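Local coordinates for protein beta-porphyranase (Bacteroides plebeius, PDB 4AWD) that hydrolyses the sulfated red-algal polysaccharide porphyran, cutting the (1->4) bonds between beta-D-galactose and alpha-L-galactose-6-sulfate, at residues Ser72-Phe84 / Phe281-Val295. Sequence-based numbering, arbitrary orientation.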
loop_
_atom_site.group_PDB
_atom_site.type_symbol
_atom_site.label_atom_id
_atom_site.label_comp_id
_atom_site.label_asym_id
_atom_site.label_seq_id
_atom_site.Cartn_x
_atom_site.Cartn_y
_atom_site.Cartn_z
ATOM N N SER A 72 -7.362 7.517 7.169
ATOM C CA SER A 72 -8.137 6.347 6.753
ATOM C C SER A 72 -9.173 5.947 7.803
ATOM O O SER A 72 -8.840 5.806 8.975
ATOM C CB SER A 72 -7.213 5.161 6.487
ATOM O OG SER A 72 -7.951 3.950 6.450
ATOM N N PRO A 73 -10.431 5.750 7.387
ATOM C CA PRO A 73 -11.450 5.224 8.313
ATOM C C PRO A 73 -11.338 3.707 8.534
ATOM O O PRO A 73 -12.060 3.145 9.359
ATOM C CB PRO A 73 -12.754 5.527 7.589
ATOM C CG PRO A 73 -12.404 5.499 6.139
ATOM C CD PRO A 73 -10.964 5.960 6.028
ATOM N N TYR A 74 -10.435 3.051 7.811
ATOM C CA TYR A 74 -10.381 1.588 7.799
ATOM C C TYR A 74 -9.366 0.984 8.772
ATOM O O TYR A 74 -9.623 -0.044 9.380
ATOM C CB TYR A 74 -10.118 1.092 6.379
ATOM C CG TYR A 74 -11.134 1.590 5.349
ATOM C CD1 TYR A 74 -12.477 1.208 5.419
ATOM C CD2 TYR A 74 -10.740 2.423 4.290
ATOM C CE1 TYR A 74 -13.395 1.645 4.474
ATOM C CE2 TYR A 74 -11.644 2.855 3.339
ATOM C CZ TYR A 74 -12.969 2.460 3.430
ATOM O OH TYR A 74 -13.872 2.884 2.488
ATOM N N TRP A 75 -8.215 1.631 8.894
ATOM C CA TRP A 75 -7.195 1.257 9.840
ATOM C C TRP A 75 -7.024 2.462 10.757
ATOM O O TRP A 75 -6.253 3.386 10.477
ATOM C CB TRP A 75 -5.903 0.924 9.102
ATOM C CG TRP A 75 -4.873 0.234 9.933
ATOM C CD1 TRP A 75 -4.960 -0.073 11.261
ATOM C CD2 TRP A 75 -3.574 -0.196 9.501
ATOM N NE1 TRP A 75 -3.807 -0.687 11.680
ATOM C CE2 TRP A 75 -2.937 -0.780 10.623
ATOM C CE3 TRP A 75 -2.892 -0.166 8.273
ATOM C CZ2 TRP A 75 -1.646 -1.316 10.561
ATOM C CZ3 TRP A 75 -1.602 -0.700 8.211
ATOM C CH2 TRP A 75 -0.994 -1.266 9.357
ATOM N N THR A 76 -7.778 2.446 11.846
ATOM C CA THR A 76 -7.974 3.605 12.712
ATOM C C THR A 76 -6.851 3.735 13.756
ATOM O O THR A 76 -6.389 4.841 14.078
ATOM C CB THR A 76 -9.346 3.472 13.412
ATOM O OG1 THR A 76 -10.370 3.868 12.496
ATOM C CG2 THR A 76 -9.439 4.357 14.639
ATOM N N ASN A 77 -6.433 2.586 14.280
ATOM C CA ASN A 77 -5.348 2.523 15.245
ATOM C C ASN A 77 -4.185 1.722 14.685
ATOM O O ASN A 77 -4.328 0.536 14.371
ATOM C CB ASN A 77 -5.856 1.943 16.571
ATOM C CG ASN A 77 -6.962 2.783 17.173
ATOM O OD1 ASN A 77 -6.726 3.902 17.650
ATOM N ND2 ASN A 77 -8.182 2.261 17.134
ATOM N N GLY A 78 -3.035 2.378 14.545
ATOM C CA GLY A 78 -1.860 1.746 13.915
ATOM C C GLY A 78 -1.298 0.556 14.683
ATOM O O GLY A 78 -1.851 0.137 15.694
ATOM N N ARG A 79 -0.199 0.007 14.174
ATOM C CA ARG A 79 0.529 -1.059 14.844
ATOM C C ARG A 79 1.416 -0.392 15.876
ATOM O O ARG A 79 2.287 0.396 15.512
ATOM C CB ARG A 79 1.385 -1.846 13.836
ATOM C CG ARG A 79 2.007 -3.149 14.409
ATOM C CD ARG A 79 2.654 -4.037 13.347
ATOM N NE ARG A 79 1.722 -4.420 12.286
ATOM C CZ ARG A 79 1.715 -3.890 11.059
ATOM N NH1 ARG A 79 2.582 -2.941 10.717
ATOM N NH2 ARG A 79 0.820 -4.296 10.176
ATOM N N PRO A 80 1.197 -0.685 17.170
ATOM C CA PRO A 80 2.016 -0.011 18.195
ATOM C C PRO A 80 3.513 -0.201 17.892
ATOM O O PRO A 80 3.920 -1.284 17.474
ATOM C CB PRO A 80 1.610 -0.710 19.501
ATOM C CG PRO A 80 0.258 -1.311 19.219
ATOM C CD PRO A 80 0.188 -1.596 17.750
ATOM N N PRO A 81 4.332 0.839 18.114
ATOM C CA PRO A 81 3.961 2.061 18.820
ATOM C C PRO A 81 3.611 3.279 17.950
ATOM O O PRO A 81 3.651 4.418 18.455
ATOM C CB PRO A 81 5.217 2.348 19.656
ATOM C CG PRO A 81 6.366 1.709 18.858
ATOM C CD PRO A 81 5.772 0.816 17.805
ATOM N N ALA A 82 3.267 3.070 16.676
ATOM C CA ALA A 82 2.822 4.198 15.832
ATOM C C ALA A 82 1.375 4.075 15.400
ATOM O O ALA A 82 0.905 3.004 15.032
ATOM C CB ALA A 82 3.713 4.375 14.605
ATOM N N THR A 83 0.671 5.189 15.411
ATOM C CA THR A 83 -0.641 5.214 14.809
ATOM C C THR A 83 -0.670 6.245 13.666
ATOM O O THR A 83 0.391 6.586 13.112
ATOM C CB THR A 83 -1.756 5.376 15.875
ATOM O OG1 THR A 83 -3.036 5.347 15.231
ATOM C CG2 THR A 83 -1.585 6.649 16.689
ATOM N N PHE A 84 -1.857 6.731 13.306
ATOM C CA PHE A 84 -2.003 7.622 12.151
ATOM C C PHE A 84 -2.761 8.892 12.521
ATOM O O PHE A 84 -3.772 8.839 13.198
ATOM C CB PHE A 84 -2.731 6.914 11.008
ATOM C CG PHE A 84 -2.334 5.448 10.824
ATOM C CD1 PHE A 84 -1.076 5.106 10.315
ATOM C CD2 PHE A 84 -3.252 4.426 11.081
ATOM C CE1 PHE A 84 -0.722 3.760 10.127
ATOM C CE2 PHE A 84 -2.924 3.101 10.933
ATOM C CZ PHE A 84 -1.656 2.750 10.435
ATOM N N PHE A 281 -10.167 -0.388 -2.158
ATOM C CA PHE A 281 -9.747 1.006 -1.990
ATOM C C PHE A 281 -8.221 1.114 -2.007
ATOM O O PHE A 281 -7.522 0.116 -1.811
ATOM C CB PHE A 281 -10.352 1.639 -0.719
ATOM C CG PHE A 281 -10.122 0.855 0.545
ATOM C CD1 PHE A 281 -8.960 1.025 1.288
ATOM C CD2 PHE A 281 -11.091 -0.015 1.022
ATOM C CE1 PHE A 281 -8.758 0.314 2.472
ATOM C CE2 PHE A 281 -10.904 -0.731 2.194
ATOM C CZ PHE A 281 -9.738 -0.564 2.924
ATOM N N ILE A 282 -7.711 2.321 -2.262
ATOM C CA ILE A 282 -6.267 2.594 -2.163
ATOM C C ILE A 282 -5.918 2.918 -0.712
ATOM O O ILE A 282 -6.613 3.717 -0.075
ATOM C CB ILE A 282 -5.844 3.812 -3.037
ATOM C CG1 ILE A 282 -6.245 3.627 -4.507
ATOM C CG2 ILE A 282 -4.347 4.094 -2.910
ATOM C CD1 ILE A 282 -5.243 2.854 -5.327
ATOM N N HIS A 283 -4.865 2.295 -0.187
ATOM C CA HIS A 283 -4.266 2.729 1.074
ATOM C C HIS A 283 -2.866 3.302 0.872
ATOM O O HIS A 283 -2.046 2.739 0.150
ATOM C CB HIS A 283 -4.201 1.583 2.076
ATOM C CG HIS A 283 -5.097 1.763 3.267
ATOM N ND1 HIS A 283 -5.437 0.721 4.106
ATOM C CD2 HIS A 283 -5.718 2.862 3.763
ATOM C CE1 HIS A 283 -6.226 1.170 5.067
ATOM N NE2 HIS A 283 -6.412 2.465 4.882
ATOM N N ILE A 284 -2.584 4.427 1.499
ATOM C CA ILE A 284 -1.246 4.989 1.420
ATOM C C ILE A 284 -0.785 5.210 2.858
ATOM O O ILE A 284 -1.307 6.067 3.550
ATOM C CB ILE A 284 -1.194 6.292 0.578
ATOM C CG1 ILE A 284 -1.988 6.131 -0.727
ATOM C CG2 ILE A 284 0.262 6.656 0.282
ATOM C CD1 ILE A 284 -2.098 7.385 -1.600
ATOM N N VAL A 285 0.183 4.416 3.301
ATOM C CA VAL A 285 0.402 4.228 4.735
ATOM C C VAL A 285 1.865 4.310 5.176
ATOM O O VAL A 285 2.766 3.818 4.512
ATOM C CB VAL A 285 -0.184 2.873 5.199
ATOM C CG1 VAL A 285 0.210 2.563 6.626
ATOM C CG2 VAL A 285 -1.698 2.884 5.061
ATOM N N THR A 286 2.051 4.900 6.347
ATOM C CA THR A 286 3.341 5.046 7.004
ATOM C C THR A 286 3.236 4.336 8.369
ATOM O O THR A 286 2.457 4.745 9.238
ATOM C CB THR A 286 3.628 6.561 7.134
ATOM O OG1 THR A 286 4.627 6.948 6.172
ATOM C CG2 THR A 286 4.034 6.919 8.491
ATOM N N GLU A 287 3.977 3.238 8.552
ATOM C CA GLU A 287 3.721 2.401 9.717
ATOM C C GLU A 287 4.958 1.867 10.384
ATOM O O GLU A 287 6.115 2.052 9.936
ATOM C CB GLU A 287 2.808 1.225 9.363
ATOM C CG GLU A 287 3.547 -0.050 8.988
ATOM C CD GLU A 287 2.844 -0.794 7.861
ATOM O OE1 GLU A 287 2.882 -0.279 6.720
ATOM O OE2 GLU A 287 2.249 -1.871 8.121
ATOM N N THR A 288 4.727 1.240 11.519
ATOM C CA THR A 288 5.816 0.667 12.259
ATOM C C THR A 288 5.578 -0.885 12.236
ATOM O O THR A 288 4.417 -1.361 12.212
ATOM C CB THR A 288 5.885 1.433 13.648
ATOM O OG1 THR A 288 7.236 1.617 14.107
ATOM C CG2 THR A 288 5.083 0.816 14.648
ATOM N N TYR A 289 6.679 -1.654 12.135
ATOM C CA TYR A 289 6.629 -3.137 12.048
ATOM C C TYR A 289 7.231 -3.786 13.287
ATOM O O TYR A 289 8.235 -3.298 13.809
ATOM C CB TYR A 289 7.466 -3.639 10.890
ATOM C CG TYR A 289 7.003 -3.294 9.495
ATOM C CD1 TYR A 289 5.822 -3.822 8.973
ATOM C CD2 TYR A 289 7.792 -2.494 8.670
ATOM C CE1 TYR A 289 5.421 -3.531 7.680
ATOM C CE2 TYR A 289 7.405 -2.191 7.394
ATOM C CZ TYR A 289 6.222 -2.708 6.891
ATOM O OH TYR A 289 5.860 -2.401 5.593
ATOM N N ASP A 290 6.653 -4.910 13.727
ATOM C CA ASP A 290 7.135 -5.622 14.923
ATOM C C ASP A 290 8.525 -6.213 14.720
ATOM O O ASP A 290 9.260 -6.459 15.691
ATOM C CB ASP A 290 6.175 -6.745 15.330
ATOM C CG ASP A 290 4.815 -6.232 15.738
ATOM O OD1 ASP A 290 4.691 -5.006 16.015
ATOM O OD2 ASP A 290 3.866 -7.065 15.792
ATOM N N TRP A 291 8.887 -6.449 13.463
ATOM C CA TRP A 291 10.191 -7.044 13.150
ATOM C C TRP A 291 11.283 -5.993 13.006
ATOM O O TRP A 291 12.437 -6.326 12.744
ATOM C CB TRP A 291 10.113 -7.945 11.929
ATOM C CG TRP A 291 9.411 -7.348 10.739
ATOM C CD1 TRP A 291 8.121 -7.567 10.369
ATOM C CD2 TRP A 291 9.971 -6.463 9.752
ATOM N NE1 TRP A 291 7.837 -6.878 9.211
ATOM C CE2 TRP A 291 8.954 -6.190 8.815
ATOM C CE3 TRP A 291 11.232 -5.882 9.568
ATOM C CZ2 TRP A 291 9.158 -5.349 7.700
ATOM C CZ3 TRP A 291 11.433 -5.037 8.474
ATOM C CH2 TRP A 291 10.400 -4.782 7.551
ATOM N N GLU A 292 10.921 -4.726 13.197
ATOM C CA GLU A 292 11.900 -3.635 13.251
ATOM C C GLU A 292 11.614 -2.776 14.477
ATOM O O GLU A 292 11.016 -1.707 14.382
ATOM C CB GLU A 292 11.894 -2.797 11.956
ATOM C CG GLU A 292 12.900 -1.641 11.898
ATOM C CD GLU A 292 14.335 -2.023 12.288
ATOM O OE1 GLU A 292 14.649 -1.954 13.498
ATOM O OE2 GLU A 292 15.164 -2.347 11.392
ATOM N N LYS A 293 12.056 -3.264 15.631
ATOM C CA LYS A 293 11.762 -2.619 16.901
ATOM C C LYS A 293 12.610 -1.383 17.183
ATOM O O LYS A 293 12.384 -0.706 18.181
ATOM C CB LYS A 293 11.854 -3.630 18.054
ATOM N N GLN A 294 13.571 -1.067 16.321
ATOM C CA GLN A 294 14.285 0.210 16.451
ATOM C C GLN A 294 13.548 1.308 15.689
ATOM O O GLN A 294 14.028 1.841 14.670
ATOM C CB GLN A 294 15.755 0.104 16.035
ATOM C CG GLN A 294 16.506 -0.934 16.861
ATOM C CD GLN A 294 17.971 -1.004 16.531
ATOM O OE1 GLN A 294 18.639 0.032 16.393
ATOM N NE2 GLN A 294 18.500 -2.232 16.418
ATOM N N VAL A 295 12.356 1.602 16.201
ATOM C CA VAL A 295 11.460 2.605 15.661
ATOM C C VAL A 295 12.094 3.977 15.846
ATOM O O VAL A 295 12.996 4.131 16.681
ATOM C CB VAL A 295 10.069 2.550 16.348
ATOM C CG1 VAL A 295 9.412 1.197 16.102
ATOM C CG2 VAL A 295 10.186 2.830 17.849
HETATM O O HOH W 1 1.899 1.403 12.859
HETATM O O HOH W 2 2.915 -3.718 17.841
HETATM O O HOH W 3 1.797 4.388 12.183
#
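Arg-79 and Glu-287 form the salt bridge of this contact: NH1 of Arg-79 points almost straight at OE2 of Glu-287, 2.8 Å away with an N-H...O angle of 171°, and meets the anti lone pair of that oxygen. Guanidinium and carboxylate are nearly coplanar. The same NH1 also donates to Thr-288 O at 2.8 Å, again close to the guanidinium plane, so two bonds fix the rotation of the group. A bend at chi3 (-57°) turns the end of the arginine toward both acceptors, while its CG and CD lie beside OD1 of Asp-290. OE1 of Glu-287 is hydrogen-bonded to a glycerol, probably left from crystallisation.

Where the segment 72-84 begins, Ser-72 OG and His-283 NE2 share a hydrogen bond of 2.7 Å in the imidazole plane. The serine oxygen also accepts from the backbone N of Tyr-74, closing an ST turn. Water 1 accepts from Thr-288 N and probably links it to Arg-79 O, and water 2 joins Pro-80 O to Asp-290 OD1.

The Tyr-74 ring lies face to face on Phe-281, centroids 3.9 Å apart. OE2 of Glu-287 also meets the edge of the Trp-75 indole, 3.5 Å from CH2. CZ of Phe-84 points at one face of that indole, over its centre, and CG1 of Val-285 lies 3.8 Å from CE1 of Phe-84. CG2 of Thr-288 packs against CD of Pro-81, which follows a cis peptide bond.

Strand 82-84 runs parallel to strand 117-126, and strand 281-285 antiparallel to it. Trp-75, Arg-79 and Glu-287 probably bind substrate, as in relatives; the OH of Tyr-289 is hydrogen-bonded to Glu-181, the probable proton donor, consistent with one wall of the substrate cleft of a GH16 beta-jelly-roll.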